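Side-chain contact in kinetochore-associated protein NSL1 homolog (Homo sapiens, PDB 5LSI), which forms part of the MIS12 complex, which is required for kinetochore formation and for normal chromosome alignment and segregation in mitosis: residues 43-46 against 47-51. Sequence-based numbering, arbitrary orientation.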
ATOM      1  N   GLU B  43      11.189  22.844  -0.728  1.00 56.72           N
ATOM      2  CA  GLU B  43      10.703  23.333   0.560  1.00 57.55           C
ATOM      3  C   GLU B  43       9.367  24.055   0.428  1.00 54.35           C
ATOM      4  O   GLU B  43       8.594  24.111   1.394  1.00 53.41           O
ATOM      5  CB  GLU B  43      11.758  24.250   1.181  1.00 62.99           C
ATOM      6  CG  GLU B  43      11.375  24.871   2.510  1.00 68.16           C
ATOM      7  CD  GLU B  43      12.499  25.695   3.101  1.00 79.65           C
ATOM      8  OE1 GLU B  43      13.628  25.170   3.202  1.00 82.33           O
ATOM      9  OE2 GLU B  43      12.257  26.870   3.452  1.00 81.11           O
ATOM     10  N   GLU B  44       9.070  24.582  -0.763  1.00 57.27           N
ATOM     11  CA  GLU B  44       7.851  25.359  -0.972  1.00 54.79           C
ATOM     12  C   GLU B  44       6.601  24.531  -0.695  1.00 55.35           C
ATOM     13  O   GLU B  44       5.638  25.029  -0.098  1.00 56.65           O
ATOM     14  CB  GLU B  44       7.833  25.901  -2.406  1.00 59.34           C
ATOM     15  CG  GLU B  44       6.915  27.094  -2.622  1.00 68.23           C
ATOM     16  CD  GLU B  44       6.974  27.624  -4.050  1.00 76.15           C
ATOM     17  OE1 GLU B  44       5.975  28.225  -4.505  1.00 71.79           O
ATOM     18  OE2 GLU B  44       8.017  27.441  -4.718  1.00 76.02           O
ATOM     19  N   ILE B  45       6.590  23.272  -1.134  1.00 50.59           N
ATOM     20  CA  ILE B  45       5.416  22.417  -1.062  1.00 46.48           C
ATOM     21  C   ILE B  45       5.667  21.160  -0.239  1.00 42.04           C
ATOM     22  O   ILE B  45       4.793  20.295  -0.162  1.00 37.04           O
ATOM     23  CB  ILE B  45       4.918  22.039  -2.471  1.00 44.43           C
ATOM     24  CG1 ILE B  45       6.062  21.419  -3.276  1.00 45.02           C
ATOM     25  CG2 ILE B  45       4.342  23.255  -3.177  1.00 44.41           C
ATOM     26  CD1 ILE B  45       5.618  20.390  -4.296  1.00 43.19           C
ATOM     27  N   ARG B  46       6.842  21.046   0.388  1.00 43.49           N
ATOM     28  CA  ARG B  46       7.261  19.772   0.972  1.00 42.67           C
ATOM     29  C   ARG B  46       6.257  19.260   2.000  1.00 37.04           C
ATOM     30  O   ARG B  46       5.783  18.122   1.902  1.00 37.83           O
ATOM     31  CB  ARG B  46       8.649  19.908   1.598  1.00 43.63           C
ATOM     32  CG  ARG B  46       9.155  18.619   2.234  1.00 43.51           C
ATOM     33  CD  ARG B  46      10.580  18.753   2.752  1.00 46.07           C
ATOM     34  NE  ARG B  46      11.517  19.118   1.693  1.00 54.44           N
ATOM     35  CZ  ARG B  46      12.338  20.165   1.745  1.00 58.87           C
ATOM     36  NH1 ARG B  46      12.347  20.950   2.813  1.00 59.46           N
ATOM     37  NH2 ARG B  46      13.154  20.421   0.731  1.00 60.83           N
ATOM     38  N   GLU B  47       5.919  20.082   2.995  1.00 35.60           N
ATOM     39  CA  GLU B  47       5.034  19.616   4.061  1.00 38.10           C
ATOM     40  C   GLU B  47       3.648  19.224   3.560  1.00 32.91           C
ATOM     41  O   GLU B  47       3.212  18.099   3.852  1.00 31.95           O
ATOM     42  CB  GLU B  47       4.947  20.668   5.171  1.00 43.10           C
ATOM     43  CG  GLU B  47       6.188  20.781   6.026  1.00 45.00           C
ATOM     44  CD  GLU B  47       5.947  21.610   7.271  1.00 60.69           C
ATOM     45  OE1 GLU B  47       5.084  22.516   7.221  1.00 61.06           O
ATOM     46  OE2 GLU B  47       6.608  21.349   8.300  1.00 65.87           O
ATOM     47  N   PRO B  48       2.907  20.069   2.830  1.00 33.31           N
ATOM     48  CA  PRO B  48       1.587  19.622   2.358  1.00 33.46           C
ATOM     49  C   PRO B  48       1.662  18.471   1.369  1.00 31.52           C
ATOM     50  O   PRO B  48       0.758  17.626   1.358  1.00 28.75           O
ATOM     51  CB  PRO B  48       0.998  20.885   1.717  1.00 36.05           C
ATOM     52  CG  PRO B  48       2.182  21.684   1.320  1.00 34.11           C
ATOM     53  CD  PRO B  48       3.190  21.451   2.400  1.00 36.84           C
ATOM     54  N   ALA B  49       2.716  18.401   0.549  1.00 29.22           N
ATOM     55  CA  ALA B  49       2.843  17.303  -0.405  1.00 30.52           C
ATOM     56  C   ALA B  49       3.065  15.972   0.302  1.00 31.81           C
ATOM     57  O   ALA B  49       2.554  14.936  -0.140  1.00 28.89           O
ATOM     58  CB  ALA B  49       3.979  17.581  -1.388  1.00 36.66           C
ATOM     59  N   LEU B  50       3.822  15.979   1.402  1.00 29.73           N
ATOM     60  CA  LEU B  50       4.064  14.739   2.132  1.00 28.00           C
ATOM     61  C   LEU B  50       2.812  14.277   2.866  1.00 29.74           C
ATOM     62  O   LEU B  50       2.517  13.077   2.900  1.00 28.14           O
ATOM     63  CB  LEU B  50       5.227  14.915   3.110  1.00 34.01           C
ATOM     64  CG  LEU B  50       6.633  14.863   2.507  1.00 36.55           C
ATOM     65  CD1 LEU B  50       7.690  14.911   3.599  1.00 38.42           C
ATOM     66  CD2 LEU B  50       6.801  13.616   1.650  1.00 36.51           C
ATOM     67  N   ARG B  51       2.072  15.208   3.476  1.00 28.51           N
ATOM     68  CA  ARG B  51       0.783  14.844   4.055  1.00 28.94           C
ATOM     69  C   ARG B  51      -0.143  14.266   2.994  1.00 26.78           C
ATOM     70  O   ARG B  51      -0.817  13.254   3.228  1.00 27.45           O
ATOM     71  CB  ARG B  51       0.135  16.058   4.723  1.00 30.50           C
ATOM     72  CG  ARG B  51       0.797  16.493   6.028  1.00 32.12           C
ATOM     73  CD  ARG B  51      -0.099  17.453   6.812  1.00 36.77           C
ATOM     74  NE  ARG B  51      -0.427  18.657   6.053  1.00 30.43           N
ATOM     75  CZ  ARG B  51       0.286  19.777   6.084  1.00 34.30           C
ATOM     76  NH1 ARG B  51       1.371  19.854   6.843  1.00 36.77           N
ATOM     77  NH2 ARG B  51      -0.088  20.821   5.356  1.00 33.40           N
TER
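The carbonyl O of Ile45 accepts a hydrogen bond from Ala49 N, 2.9 Å away, closing the first turn of helix 46-62 from the residue just before it. Helices 20-35 and 46-62 form a helical hairpin in the N-terminal part of NSL1, joined by this loop. The bond is straight at the acceptor, with a C=O...N angle of 169°. Pro48 CD lies 3.2 Å from Ile45 O. The Ala49 methyl, CB, is 3.1 Å from Ile45 O. Proline suits this first turn, where its lack of an N-H costs no helix bond. One residue on, Leu50 N hydrogen-bonds to Arg46 O at 2.9 Å, and this donor lies 19° off the carbonyl plane. Leu50 CG lies 3.4 Å from Arg46 O. Ile45 CD1 reaches Ala49 CB at 4.4 Å, and both side chains also pack on apolar groups of the partner protein chain. Arg46 turns its charged end back to the loop. Its chain runs extended, with CG anti to the backbone N (chi1 180°), and then bends at chi3. NE hydrogen-bonds to Gly38 O and NH2 to Leu41 O, which ties the helix start to the preceding loop. Glu43 CA sits 3.5 Å above one face of the Arg46 guanidinium, off its centre.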